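Long-range contacts in protein ACDH-11, isoform b (Caenorhabditis elegans, PDB 4Y9J), which is a flavoprotein of the acyl-CoA dehydrogenase family, related to AidB in its N-terminal domain, and holds flavin-adenine dinucleotide in this model: residues B[17-22]-B[335-340]; B[25-30]-B[60-65]; B[412-417]-B[434-439]; B[66-71]-B[95-100]. All blocks are in the same frame, centred on the assembly; numbering follows the deposited sequence.

Interaction 1: B[17-22]-B[335-340]; sequences FSQTGP and RDYSTK
With chi1 near 180° in both residues (178° and -170°), the side chains of Gln19 and Tyr337 extend to meet each other, and a bend at chi2 of Gln19 turns its amide toward Thr20 and Lys340. CG of Gln19 then rests 3.5 Å from OH of Tyr337. The amide nitrogen is doubly used. Gln19 NE2 donates to Thr20 O at 3.0 Å, on a lone pair of that carbonyl. Across the contact, Gln19 NE2 also reaches Lys340 O at 3.3 Å; this bond is nearly straight at the hydrogen, yet the donor stands above the Lys340 carbonyl plane. Both acceptors lie close to the amide plane, which fixes its rotation, and OE1 accepts from Arg341. Thr20 O comes up to the edge of the Tyr337 ring, 3.5 Å from CE1, and Pro22 CD packs obliquely at 4.0 Å from Tyr337 CD1. The aliphatic part of Lys340 runs across Thr20, its CD 3.7 Å from Thr20 CG2. The loop thus packs beside a flavin-adenine dinucleotide pocket that includes Arg341 and Gln348, with the ligand about 5 Å from the Tyr337 side chain. Phe591 of the second subunit lies on Asp336, and Trp85 of the third on Gln19 and Pro22. Within the chain, the loop between strand 9-14 and helix 34-41 meets the C-terminal end of helix 304-338, in the C-terminal helical domain of the acyl-CoA dehydrogenase fold.

Interaction 2: B[25-30]-B[60-65]; sequences HNPYKD and RITSEV
Thr62, Pro27 and Ile61 carry this small contact, in which a loop leans on one turn of a helix through van der Waals contacts and no hydrogen bond crosses. The methyl of Thr62 does most of the touching. CG2 sits beside the helix backbone N, anti to the carbonyl carbon, and presses against the peptide link between His25 and Asn26, 3.7 Å from His25 C and also 3.7 Å from Asn26 N. The same torsion (chi1 59°) sets OG1 between the backbone N and the carbonyl carbon, where it bonds to Asp59 O one turn back. Pro27 CG reaches Ile61 CG2 at 4.2 Å, and Pro27 CD is 4.3 Å from Thr62 CG2.

The loop is stiffened from within. Asn26 OD1 accepts from Tyr28 N at 2.9 Å, in the carbonyl plane, and from Lys29 N at 3.1 Å, well above that plane; together they make an Asx turn and an Asx motif. The other end of the amide, ND2, bonds to Asp59 and to Ser55 O, so Asn26 fastens the turn to the helix as well. Within the AidB-like N-terminal domain, the contact lays the segment before helix 34-41 along the long helix 44-74, with Leu134 of helix 121-135 against Pro27 and Tyr28, and helix 96-107 packed against Arg60, Glu64 and Val65.

Interaction 3: B[412-417]-B[434-439]; sequences PMVSEG and TLLRDA
Val414 packs at the interface of two helices whose short segments run almost antiparallel (170°), their axes 9.2 Å apart. Starting at its root, Val414 CB is 4.2 Å from Leu436 CD1. Beyond it the two methyls part company. CG1, set anti to the backbone N (chi1 176°), reaches the backbone of the facing helix: Val414 CG1 lies 3.6 Å from Leu436 CA, with the CB atoms of Leu435 and Leu436 close by. CG2, beside the Val414 backbone N, goes instead to the next turn of that helix and ends 4.1 Å from Ala439 CB. One beta-branched residue therefore touches Leu435, Leu436 and Ala439, positions spaced along one face of helix 432-439.

This antiparallel packing belongs to the largely helical C-terminal part of the acyl-CoA dehydrogenase fold, where the short helix 432-439 comes back against helix 389-419 after the intervening loop. Leu435 also touches Tyr326 and Ile330 of helix 304-338.

Helix 432-439 returns the contact through Leu436. Its CG is anti to the backbone N, which swings CD1 toward Ser415, so that Leu436 CD1 is 3.7 Å from Ser415 N and 4.1 Å from Ser415 CB. Leu436 also touches Val411 and Ile418 of the same facing helix. Ser415 contributes its backbone N and CB here; its OG turns to the subunit interface and bonds to Gln440 NE2 of the second subunit, whose side chain packs on Leu436 too.

Interaction 4: B[66-71]-B[95-100]; sequences EHLGRQ and CNEWHK
This is a helix-on-helix contact near the surface of the N-terminal domain, where the last turns of helix 44-74 cross the start of helix 96-107. The two segments run at 135° with axes 8.5 Å apart, and no direct hydrogen bond joins them. Leu68 forks over the second helix: Leu68 CD2 lies 3.6 Å from Glu97 CG, while Leu68 CD1 meets Lys100 CG at 3.6 Å, so its two methyls rest on the aliphatic parts of two charged residues one turn apart. Glu97, bent at chi2 (83°), folds its carboxylate back over Gln71, with Glu97 CD 3.6 Å from Gln71 CB and the amide and carboxylate planes 49° apart.

The polar ends are joined through water. One water donates to Gln71 OE1 at 2.6 Å and also to Glu97 OE2; a second donates to the same OE2 and lies 3.2 Å from His67 NE2. OE2 thus meets two waters, which would help to settle the carboxylate. CG of Gln71 also lies over one face of the His67 ring.

At its start helix 96-107 is capped by Cys95, whose SG weakly accepts from Trp98 N. Leu101 and Ile104 extend the greasy side of the contact around Leu68. The contact joins helices 44-74 and 96-107 of the helical N-terminal domain of the acyl-CoA dehydrogenase fold, here of the AidB type.

Overall arrangement
Interactions 1 and 2 share a loop and are joined directly: Asp336 OD1 is 2.8 Å from His25 NE2, and Arg335 NH2 forms a salt bridge with Asp30 OD2 at 3.0 Å. The centres of interactions 1 and 2 are about 18 Å apart. Interactions 2 and 4 follow each other on helix 44-74, about 15 Å apart between centres; Ile61 O lies 2.9 Å from Glu66 N, a probable backbone hydrogen bond, and Glu64 packs on Lys100. Interaction 3 lies in the C-terminal helices, where Thr434 packs on Arg70 of interaction 4. Its Ala439 side chain is about 9 Å from the bound undecanethioate ligand (UCC), whereas interaction 1 borders flavin-adenine dinucleotide. Interactions 1, 2 and 3 all touch the second subunit.

Interaction 1: B[17-22]-B[335-340]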
loop_
_atom_site.group_PDB
_atom_site.type_symbol
_atom_site.label_atom_id
_atom_site.label_comp_id
_atom_site.label_asym_id
_atom_site.label_seq_id
_atom_site.Cartn_x
_atom_site.Cartn_y
_atom_site.Cartn_z
ATOM N N PHE B 17 -15.531 18.683 -21.535
ATOM C CA PHE B 17 -14.161 18.937 -22.009
ATOM C C PHE B 17 -13.160 18.095 -21.268
ATOM O O PHE B 17 -13.189 17.997 -20.011
ATOM C CB PHE B 17 -13.762 20.403 -21.807
ATOM C CG PHE B 17 -12.348 20.720 -22.239
ATOM C CD1 PHE B 17 -12.065 21.001 -23.595
ATOM C CD2 PHE B 17 -11.289 20.752 -21.310
ATOM C CE1 PHE B 17 -10.768 21.272 -23.987
ATOM C CE2 PHE B 17 -10.012 21.027 -21.705
ATOM C CZ PHE B 17 -9.743 21.296 -23.036
ATOM N N SER B 18 -12.217 17.535 -22.006
ATOM C CA SER B 18 -10.943 17.206 -21.379
ATOM C C SER B 18 -9.791 17.429 -22.383
ATOM O O SER B 18 -9.971 17.249 -23.566
ATOM C CB SER B 18 -10.935 15.761 -20.780
ATOM O OG SER B 18 -10.923 14.796 -21.809
ATOM N N GLN B 19 -8.640 17.780 -21.846
ATOM C CA GLN B 19 -7.412 18.143 -22.584
ATOM C C GLN B 19 -6.706 16.927 -23.112
ATOM O O GLN B 19 -6.488 15.947 -22.364
ATOM C CB GLN B 19 -6.448 18.898 -21.666
ATOM C CG GLN B 19 -5.111 19.296 -22.276
ATOM C CD GLN B 19 -5.316 20.256 -23.486
ATOM O OE1 GLN B 19 -6.065 21.235 -23.390
ATOM N NE2 GLN B 19 -4.686 19.947 -24.615
ATOM N N THR B 20 -6.341 16.961 -24.395
ATOM C CA THR B 20 -5.477 15.892 -25.001
ATOM C C THR B 20 -4.047 16.055 -24.505
ATOM O O THR B 20 -3.503 17.151 -24.497
ATOM C CB THR B 20 -5.559 15.990 -26.523
ATOM O OG1 THR B 20 -6.957 15.914 -26.905
ATOM C CG2 THR B 20 -4.794 14.845 -27.207
ATOM N N GLY B 21 -3.461 14.986 -24.015
ATOM C CA GLY B 21 -2.107 14.936 -23.617
ATOM C C GLY B 21 -1.094 14.880 -24.735
ATOM O O GLY B 21 -1.452 14.820 -25.899
ATOM N N PRO B 22 0.185 14.925 -24.388
ATOM C CA PRO B 22 1.195 14.891 -25.449
ATOM C C PRO B 22 1.321 13.525 -26.078
ATOM O O PRO B 22 1.070 12.495 -25.400
ATOM C CB PRO B 22 2.479 15.224 -24.685
ATOM C CG PRO B 22 2.222 14.769 -23.310
ATOM C CD PRO B 22 0.784 15.133 -23.068
ATOM N N ARG B 335 7.094 20.204 -26.862
ATOM C CA ARG B 335 6.743 20.777 -28.122
ATOM C C ARG B 335 5.468 20.220 -28.790
ATOM O O ARG B 335 4.693 20.994 -29.370
ATOM C CB ARG B 335 7.896 20.840 -29.149
ATOM C CG ARG B 335 8.164 19.565 -29.869
ATOM C CD ARG B 335 9.387 19.687 -30.783
ATOM N NE ARG B 335 9.566 18.439 -31.517
ATOM C CZ ARG B 335 10.385 18.277 -32.548
ATOM N NH1 ARG B 335 11.103 19.277 -33.012
ATOM N NH2 ARG B 335 10.445 17.091 -33.144
ATOM N N ASP B 336 5.236 18.919 -28.694
ATOM C CA ASP B 336 3.991 18.389 -29.178
ATOM C C ASP B 336 2.746 18.938 -28.429
ATOM O O ASP B 336 1.746 19.254 -29.026
ATOM C CB ASP B 336 4.009 16.886 -29.081
ATOM C CG ASP B 336 2.775 16.295 -29.608
ATOM O OD1 ASP B 336 2.680 16.155 -30.795
ATOM O OD2 ASP B 336 1.895 15.904 -28.811
ATOM N N TYR B 337 2.843 18.998 -27.124
ATOM C CA TYR B 337 1.762 19.561 -26.302
ATOM C C TYR B 337 1.459 20.995 -26.692
ATOM O O TYR B 337 0.277 21.375 -26.735
ATOM C CB TYR B 337 2.125 19.483 -24.860
ATOM C CG TYR B 337 0.981 19.813 -23.918
ATOM C CD1 TYR B 337 -0.150 18.985 -23.835
ATOM C CD2 TYR B 337 1.077 20.879 -23.056
ATOM C CE1 TYR B 337 -1.178 19.276 -22.935
ATOM C CE2 TYR B 337 0.092 21.138 -22.101
ATOM C CZ TYR B 337 -1.031 20.362 -22.060
ATOM O OH TYR B 337 -2.036 20.652 -21.187
ATOM N N SER B 338 2.518 21.756 -27.044
ATOM C CA SER B 338 2.331 23.142 -27.461
ATOM C C SER B 338 1.420 23.333 -28.659
ATOM O O SER B 338 0.843 24.409 -28.830
ATOM C CB SER B 338 3.664 23.843 -27.681
ATOM O OG SER B 338 4.253 23.540 -28.922
ATOM N N THR B 339 1.306 22.306 -29.518
ATOM C CA THR B 339 0.422 22.378 -30.666
ATOM C C THR B 339 -1.030 22.060 -30.319
ATOM O O THR B 339 -1.883 22.150 -31.130
ATOM C CB THR B 339 0.841 21.408 -31.815
ATOM O OG1 THR B 339 0.680 20.047 -31.387
ATOM C CG2 THR B 339 2.285 21.662 -32.243
ATOM N N LYS B 340 -1.283 21.607 -29.098
ATOM C CA LYS B 340 -2.582 21.109 -28.670
ATOM C C LYS B 340 -3.220 21.919 -27.515
ATOM O O LYS B 340 -4.415 21.822 -27.291
ATOM C CB LYS B 340 -2.391 19.690 -28.061
ATOM C CG LYS B 340 -2.362 18.538 -29.021
ATOM C CD LYS B 340 -2.190 17.297 -28.168
ATOM C CE LYS B 340 -0.817 16.739 -28.334
ATOM N NZ LYS B 340 -0.781 15.915 -29.567
HETATM O O HOH W 1 -6.589 23.267 -25.003
#

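Interaction 2: B[25-30]-B[60-65]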
loop_
_atom_site.group_PDB
_atom_site.type_symbol
_atom_site.label_atom_id
_atom_site.label_comp_id
_atom_site.label_asym_id
_atom_site.label_seq_id
_atom_site.Cartn_x
_atom_site.Cartn_y
_atom_site.Cartn_z
ATOM N N HIS B 25 6.259 10.640 -30.351
ATOM C CA HIS B 25 6.474 10.250 -31.735
ATOM C C HIS B 25 7.727 9.383 -31.835
ATOM O O HIS B 25 8.537 9.395 -30.934
ATOM C CB HIS B 25 6.646 11.501 -32.593
ATOM C CG HIS B 25 5.497 12.457 -32.512
ATOM N ND1 HIS B 25 4.277 12.204 -33.112
ATOM C CD2 HIS B 25 5.396 13.688 -31.960
ATOM C CE1 HIS B 25 3.469 13.237 -32.898
ATOM N NE2 HIS B 25 4.122 14.138 -32.195
ATOM N N ASN B 26 7.869 8.633 -32.942
ATOM C CA ASN B 26 9.070 7.811 -33.203
ATOM C C ASN B 26 10.294 8.664 -32.906
ATOM O O ASN B 26 10.493 9.669 -33.610
ATOM C CB ASN B 26 9.082 7.376 -34.676
ATOM C CG ASN B 26 10.300 6.506 -35.031
ATOM O OD1 ASN B 26 11.428 6.859 -34.728
ATOM N ND2 ASN B 26 10.059 5.401 -35.674
ATOM N N PRO B 27 11.105 8.308 -31.876
ATOM C CA PRO B 27 12.158 9.198 -31.451
ATOM C C PRO B 27 13.369 9.286 -32.393
ATOM O O PRO B 27 14.181 10.167 -32.228
ATOM C CB PRO B 27 12.530 8.666 -30.084
ATOM C CG PRO B 27 12.211 7.233 -30.140
ATOM C CD PRO B 27 10.959 7.212 -30.905
ATOM N N TYR B 28 13.505 8.380 -33.338
ATOM C CA TYR B 28 14.552 8.475 -34.303
ATOM C C TYR B 28 14.076 9.495 -35.335
ATOM O O TYR B 28 14.754 10.461 -35.591
ATOM C CB TYR B 28 14.830 7.133 -34.982
ATOM C CG TYR B 28 15.995 7.286 -35.916
ATOM C CD1 TYR B 28 17.272 7.411 -35.431
ATOM C CD2 TYR B 28 15.802 7.472 -37.270
ATOM C CE1 TYR B 28 18.347 7.634 -36.283
ATOM C CE2 TYR B 28 16.871 7.718 -38.114
ATOM C CZ TYR B 28 18.148 7.795 -37.608
ATOM O OH TYR B 28 19.215 8.023 -38.478
ATOM N N LYS B 29 12.892 9.313 -35.890
ATOM C CA LYS B 29 12.377 10.202 -36.931
ATOM C C LYS B 29 12.136 11.628 -36.447
ATOM O O LYS B 29 12.303 12.555 -37.175
ATOM C CB LYS B 29 11.068 9.677 -37.469
ATOM C CG LYS B 29 11.244 8.419 -38.309
ATOM C CD LYS B 29 9.908 7.814 -38.713
ATOM C CE LYS B 29 10.141 6.524 -39.439
ATOM N NZ LYS B 29 8.860 5.926 -39.867
ATOM N N ASP B 30 11.712 11.759 -35.194
ATOM C CA ASP B 30 11.263 13.007 -34.647
ATOM C C ASP B 30 12.427 13.780 -34.104
ATOM O O ASP B 30 12.242 14.989 -33.807
ATOM C CB ASP B 30 10.238 12.731 -33.529
ATOM C CG ASP B 30 9.433 13.998 -33.096
ATOM O OD1 ASP B 30 8.617 14.532 -33.915
ATOM O OD2 ASP B 30 9.616 14.418 -31.935
ATOM N N ARG B 60 9.260 0.498 -32.254
ATOM C CA ARG B 60 9.142 -0.407 -31.124
ATOM C C ARG B 60 9.055 0.342 -29.810
ATOM O O ARG B 60 8.382 -0.109 -28.864
ATOM C CB ARG B 60 10.277 -1.377 -31.091
ATOM C CG ARG B 60 9.996 -2.554 -30.181
ATOM C CD ARG B 60 11.106 -3.598 -30.094
ATOM N NE ARG B 60 10.568 -4.808 -29.457
ATOM C CZ ARG B 60 11.114 -6.011 -29.450
ATOM N NH1 ARG B 60 12.309 -6.273 -29.945
ATOM N NH2 ARG B 60 10.459 -6.972 -28.867
ATOM N N ILE B 61 9.755 1.473 -29.705
ATOM C CA ILE B 61 9.692 2.307 -28.528
ATOM C C ILE B 61 8.238 2.795 -28.335
ATOM O O ILE B 61 7.714 2.708 -27.226
ATOM C CB ILE B 61 10.633 3.531 -28.598
ATOM C CG1 ILE B 61 12.124 3.179 -28.728
ATOM C CG2 ILE B 61 10.425 4.492 -27.459
ATOM C CD1 ILE B 61 12.703 2.470 -27.586
ATOM N N THR B 62 7.615 3.338 -29.377
ATOM C CA THR B 62 6.312 3.933 -29.229
ATOM C C THR B 62 5.227 2.846 -29.058
ATOM O O THR B 62 4.340 2.991 -28.225
ATOM C CB THR B 62 5.915 4.852 -30.399
ATOM O OG1 THR B 62 5.924 4.122 -31.633
ATOM C CG2 THR B 62 6.840 6.114 -30.453
ATOM N N SER B 63 5.383 1.745 -29.747
ATOM C CA SER B 63 4.394 0.688 -29.723
ATOM C C SER B 63 4.507 -0.228 -28.516
ATOM O O SER B 63 3.515 -0.853 -28.193
ATOM C CB SER B 63 4.423 -0.108 -31.008
ATOM O OG SER B 63 5.527 -0.999 -31.062
ATOM N N GLU B 64 5.693 -0.378 -27.907
ATOM C CA GLU B 64 5.943 -1.414 -26.871
ATOM C C GLU B 64 6.775 -0.949 -25.694
ATOM O O GLU B 64 6.338 -1.059 -24.523
ATOM C CB GLU B 64 6.536 -2.694 -27.443
ATOM C CG GLU B 64 6.654 -3.847 -26.451
ATOM C CD GLU B 64 7.324 -5.074 -27.012
ATOM O OE1 GLU B 64 7.997 -4.942 -28.085
ATOM O OE2 GLU B 64 7.172 -6.175 -26.406
ATOM N N VAL B 65 7.948 -0.385 -25.934
ATOM C CA VAL B 65 8.896 -0.201 -24.851
ATOM C C VAL B 65 8.384 0.854 -23.903
ATOM O O VAL B 65 8.464 0.665 -22.701
ATOM C CB VAL B 65 10.326 0.186 -25.337
ATOM C CG1 VAL B 65 11.268 0.292 -24.174
ATOM C CG2 VAL B 65 10.849 -0.856 -26.345
#

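Interaction 3: B[412-417]-B[434-439]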
loop_
_atom_site.group_PDB
_atom_site.type_symbol
_atom_site.label_atom_id
_atom_site.label_comp_id
_atom_site.label_asym_id
_atom_site.label_seq_id
_atom_site.Cartn_x
_atom_site.Cartn_y
_atom_site.Cartn_z
ATOM N N PRO B 412 17.709 21.123 -14.273
ATOM C CA PRO B 412 17.032 22.371 -14.623
ATOM C C PRO B 412 16.305 22.359 -15.961
ATOM O O PRO B 412 15.277 23.041 -16.067
ATOM C CB PRO B 412 18.158 23.399 -14.683
ATOM C CG PRO B 412 19.232 22.805 -13.797
ATOM C CD PRO B 412 19.140 21.316 -13.973
ATOM N N MET B 413 16.847 21.666 -16.961
ATOM C CA MET B 413 16.160 21.608 -18.233
ATOM C C MET B 413 14.841 20.777 -18.131
ATOM O O MET B 413 13.815 21.184 -18.669
ATOM C CB MET B 413 17.032 21.007 -19.324
ATOM C CG MET B 413 16.447 21.363 -20.697
ATOM S SD MET B 413 17.416 20.759 -22.033
ATOM C CE MET B 413 18.781 21.935 -21.830
ATOM N N VAL B 414 14.846 19.653 -17.458
ATOM C CA VAL B 414 13.625 18.861 -17.367
ATOM C C VAL B 414 12.612 19.609 -16.470
ATOM O O VAL B 414 11.444 19.612 -16.795
ATOM C CB VAL B 414 13.873 17.453 -16.836
ATOM C CG1 VAL B 414 12.565 16.688 -16.655
ATOM C CG2 VAL B 414 14.746 16.720 -17.819
ATOM N N SER B 415 13.106 20.331 -15.446
ATOM C CA SER B 415 12.216 21.160 -14.620
ATOM C C SER B 415 11.474 22.207 -15.494
ATOM O O SER B 415 10.288 22.459 -15.284
ATOM C CB SER B 415 12.986 21.795 -13.463
ATOM O OG SER B 415 12.170 22.636 -12.683
ATOM N N GLU B 416 12.209 22.899 -16.353
ATOM C CA GLU B 416 11.643 23.864 -17.300
ATOM C C GLU B 416 10.632 23.201 -18.206
ATOM O O GLU B 416 9.555 23.728 -18.482
ATOM C CB GLU B 416 12.750 24.570 -18.144
ATOM C CG GLU B 416 12.279 25.838 -18.841
ATOM C CD GLU B 416 11.877 26.907 -17.861
ATOM O OE1 GLU B 416 12.767 27.319 -17.049
ATOM O OE2 GLU B 416 10.687 27.350 -17.892
ATOM N N GLY B 417 10.954 22.006 -18.641
ATOM C CA GLY B 417 10.060 21.252 -19.516
ATOM C C GLY B 417 8.756 20.858 -18.892
ATOM O O GLY B 417 7.677 21.015 -19.535
ATOM N N THR B 434 8.068 11.539 -13.647
ATOM C CA THR B 434 9.088 10.511 -13.674
ATOM C C THR B 434 10.394 10.995 -14.353
ATOM O O THR B 434 11.465 10.656 -13.911
ATOM C CB THR B 434 8.593 9.268 -14.403
ATOM O OG1 THR B 434 7.399 8.787 -13.757
ATOM C CG2 THR B 434 9.635 8.228 -14.389
ATOM N N LEU B 435 10.245 11.717 -15.448
ATOM C CA LEU B 435 11.372 12.238 -16.187
ATOM C C LEU B 435 12.218 13.109 -15.299
ATOM O O LEU B 435 13.466 13.015 -15.360
ATOM C CB LEU B 435 10.934 13.032 -17.426
ATOM C CG LEU B 435 10.153 12.206 -18.458
ATOM C CD1 LEU B 435 9.582 13.167 -19.465
ATOM C CD2 LEU B 435 11.092 11.197 -19.110
ATOM N N LEU B 436 11.609 13.936 -14.447
ATOM C CA LEU B 436 12.385 14.821 -13.565
ATOM C C LEU B 436 13.068 14.028 -12.420
ATOM O O LEU B 436 14.281 14.196 -12.146
ATOM C CB LEU B 436 11.496 15.880 -12.936
ATOM C CG LEU B 436 12.154 16.862 -12.011
ATOM C CD1 LEU B 436 13.111 17.784 -12.726
ATOM C CD2 LEU B 436 11.092 17.660 -11.305
ATOM N N ARG B 437 12.290 13.162 -11.751
ATOM C CA ARG B 437 12.784 12.378 -10.618
ATOM C C ARG B 437 13.995 11.490 -11.072
ATOM O O ARG B 437 15.014 11.379 -10.369
ATOM C CB ARG B 437 11.639 11.566 -10.012
ATOM C CG ARG B 437 10.572 12.480 -9.330
ATOM C CD ARG B 437 9.639 11.651 -8.500
ATOM N NE ARG B 437 8.748 10.868 -9.304
ATOM C CZ ARG B 437 8.891 9.614 -9.653
ATOM N NH1 ARG B 437 9.905 8.877 -9.219
ATOM N NH2 ARG B 437 7.923 9.063 -10.384
ATOM N N ASP B 438 13.832 10.840 -12.205
ATOM C CA ASP B 438 14.853 10.013 -12.825
ATOM C C ASP B 438 16.095 10.798 -13.328
ATOM O O ASP B 438 17.229 10.407 -13.062
ATOM C CB ASP B 438 14.256 9.096 -13.905
ATOM C CG ASP B 438 13.258 7.992 -13.312
ATOM O OD1 ASP B 438 12.987 7.917 -12.056
ATOM O OD2 ASP B 438 12.733 7.132 -14.128
ATOM N N ALA B 439 15.865 11.932 -13.987
ATOM C CA ALA B 439 16.952 12.788 -14.455
ATOM C C ALA B 439 17.835 13.250 -13.279
ATOM O O ALA B 439 19.030 13.435 -13.449
ATOM C CB ALA B 439 16.387 14.015 -15.184
#

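Interaction 4: B[66-71]-B[95-100]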
loop_
_atom_site.group_PDB
_atom_site.type_symbol
_atom_site.label_atom_id
_atom_site.label_comp_id
_atom_site.label_asym_id
_atom_site.label_seq_id
_atom_site.Cartn_x
_atom_site.Cartn_y
_atom_site.Cartn_z
ATOM N N GLU B 66 7.917 1.995 -24.424
ATOM C CA GLU B 66 7.401 3.038 -23.540
ATOM C C GLU B 66 6.404 2.485 -22.448
ATOM O O GLU B 66 6.486 2.872 -21.301
ATOM C CB GLU B 66 6.812 4.150 -24.401
ATOM C CG GLU B 66 6.108 5.238 -23.647
ATOM C CD GLU B 66 7.025 6.208 -22.907
ATOM O OE1 GLU B 66 8.271 6.060 -22.825
ATOM O OE2 GLU B 66 6.464 7.153 -22.352
ATOM N N HIS B 67 5.461 1.648 -22.861
ATOM C CA HIS B 67 4.404 1.123 -21.964
ATOM C C HIS B 67 5.044 0.228 -20.977
ATOM O O HIS B 67 4.772 0.330 -19.809
ATOM C CB HIS B 67 3.352 0.337 -22.749
ATOM C CG HIS B 67 2.432 -0.510 -21.885
ATOM N ND1 HIS B 67 1.368 0.025 -21.173
ATOM C CD2 HIS B 67 2.399 -1.851 -21.641
ATOM C CE1 HIS B 67 0.736 -0.937 -20.517
ATOM N NE2 HIS B 67 1.336 -2.081 -20.786
ATOM N N LEU B 68 5.996 -0.599 -21.445
ATOM C CA LEU B 68 6.723 -1.476 -20.517
ATOM C C LEU B 68 7.451 -0.710 -19.451
ATOM O O LEU B 68 7.368 -1.043 -18.232
ATOM C CB LEU B 68 7.743 -2.389 -21.212
ATOM C CG LEU B 68 7.216 -3.420 -22.174
ATOM C CD1 LEU B 68 8.330 -4.157 -22.940
ATOM C CD2 LEU B 68 6.290 -4.407 -21.500
ATOM N N GLY B 69 8.193 0.340 -19.881
ATOM C CA GLY B 69 8.926 1.190 -18.900
ATOM C C GLY B 69 8.013 1.868 -17.886
ATOM O O GLY B 69 8.306 1.940 -16.701
ATOM N N ARG B 70 6.870 2.319 -18.363
ATOM C CA ARG B 70 5.814 2.854 -17.467
ATOM C C ARG B 70 5.311 1.870 -16.466
ATOM O O ARG B 70 5.293 2.169 -15.249
ATOM C CB ARG B 70 4.714 3.507 -18.250
ATOM C CG ARG B 70 3.577 4.073 -17.400
ATOM C CD ARG B 70 4.118 5.175 -16.497
ATOM N NE ARG B 70 3.007 5.841 -15.805
ATOM C CZ ARG B 70 3.150 6.627 -14.742
ATOM N NH1 ARG B 70 4.350 6.902 -14.266
ATOM N NH2 ARG B 70 2.048 7.181 -14.202
ATOM N N GLN B 71 5.013 0.661 -16.903
ATOM C CA GLN B 71 4.646 -0.403 -15.979
ATOM C C GLN B 71 5.645 -0.718 -14.901
ATOM O O GLN B 71 5.263 -0.991 -13.772
ATOM C CB GLN B 71 4.247 -1.664 -16.711
ATOM C CG GLN B 71 3.005 -1.546 -17.555
ATOM C CD GLN B 71 1.760 -0.995 -16.779
ATOM O OE1 GLN B 71 1.334 -1.569 -15.844
ATOM N NE2 GLN B 71 1.245 0.110 -17.200
ATOM N N CYS B 95 8.539 -6.873 -11.431
ATOM C CA CYS B 95 7.437 -7.022 -12.366
ATOM C C CYS B 95 7.890 -7.743 -13.645
ATOM O O CYS B 95 9.067 -7.732 -13.993
ATOM C CB CYS B 95 6.803 -5.702 -12.708
ATOM S SG CYS B 95 7.701 -4.516 -13.676
ATOM N N ASN B 96 6.917 -8.339 -14.328
ATOM C CA ASN B 96 7.179 -9.022 -15.564
ATOM C C ASN B 96 7.760 -8.086 -16.603
ATOM O O ASN B 96 8.643 -8.486 -17.410
ATOM C CB ASN B 96 5.914 -9.646 -16.133
ATOM C CG ASN B 96 5.543 -10.919 -15.439
ATOM O OD1 ASN B 96 6.338 -11.506 -14.658
ATOM N ND2 ASN B 96 4.351 -11.423 -15.765
ATOM N N GLU B 97 7.334 -6.857 -16.574
ATOM C CA GLU B 97 7.785 -5.886 -17.581
ATOM C C GLU B 97 9.340 -5.508 -17.480
ATOM O O GLU B 97 9.979 -5.304 -18.528
ATOM C CB GLU B 97 6.956 -4.646 -17.599
ATOM C CG GLU B 97 5.490 -4.826 -17.973
ATOM C CD GLU B 97 4.582 -5.252 -16.827
ATOM O OE1 GLU B 97 5.040 -5.562 -15.708
ATOM O OE2 GLU B 97 3.396 -5.193 -17.025
ATOM N N TRP B 98 9.898 -5.483 -16.265
ATOM C CA TRP B 98 11.296 -5.304 -16.044
ATOM C C TRP B 98 12.050 -6.447 -16.814
ATOM O O TRP B 98 13.003 -6.177 -17.568
ATOM C CB TRP B 98 11.632 -5.380 -14.571
ATOM C CG TRP B 98 13.040 -5.277 -14.257
ATOM C CD1 TRP B 98 13.909 -6.329 -14.043
ATOM C CD2 TRP B 98 13.836 -4.071 -14.124
ATOM N NE1 TRP B 98 15.144 -5.838 -13.706
ATOM C CE2 TRP B 98 15.157 -4.478 -13.820
ATOM C CE3 TRP B 98 13.574 -2.688 -14.259
ATOM C CZ2 TRP B 98 16.198 -3.554 -13.618
ATOM C CZ3 TRP B 98 14.641 -1.771 -14.043
ATOM C CH2 TRP B 98 15.924 -2.228 -13.735
ATOM N N HIS B 99 11.639 -7.674 -16.586
ATOM C CA HIS B 99 12.229 -8.798 -17.249
ATOM C C HIS B 99 12.106 -8.681 -18.772
ATOM O O HIS B 99 13.045 -9.023 -19.495
ATOM C CB HIS B 99 11.676 -10.147 -16.742
ATOM C CG HIS B 99 11.968 -10.398 -15.295
ATOM N ND1 HIS B 99 13.255 -10.505 -14.786
ATOM C CD2 HIS B 99 11.132 -10.554 -14.238
ATOM C CE1 HIS B 99 13.197 -10.679 -13.476
ATOM N NE2 HIS B 99 11.919 -10.706 -13.121
ATOM N N LYS B 100 10.937 -8.299 -19.261
ATOM C CA LYS B 100 10.682 -8.153 -20.681
ATOM C C LYS B 100 11.587 -7.110 -21.302
ATOM O O LYS B 100 12.179 -7.361 -22.382
ATOM C CB LYS B 100 9.212 -7.841 -20.960
ATOM C CG LYS B 100 8.868 -7.706 -22.430
ATOM C CD LYS B 100 9.059 -8.992 -23.241
ATOM C CE LYS B 100 8.671 -8.736 -24.705
ATOM N NZ LYS B 100 8.752 -9.890 -25.604
HETATM O O HOH W 2 2.344 -4.845 -19.538
HETATM O O HOH W 3 1.275 -4.190 -16.077
#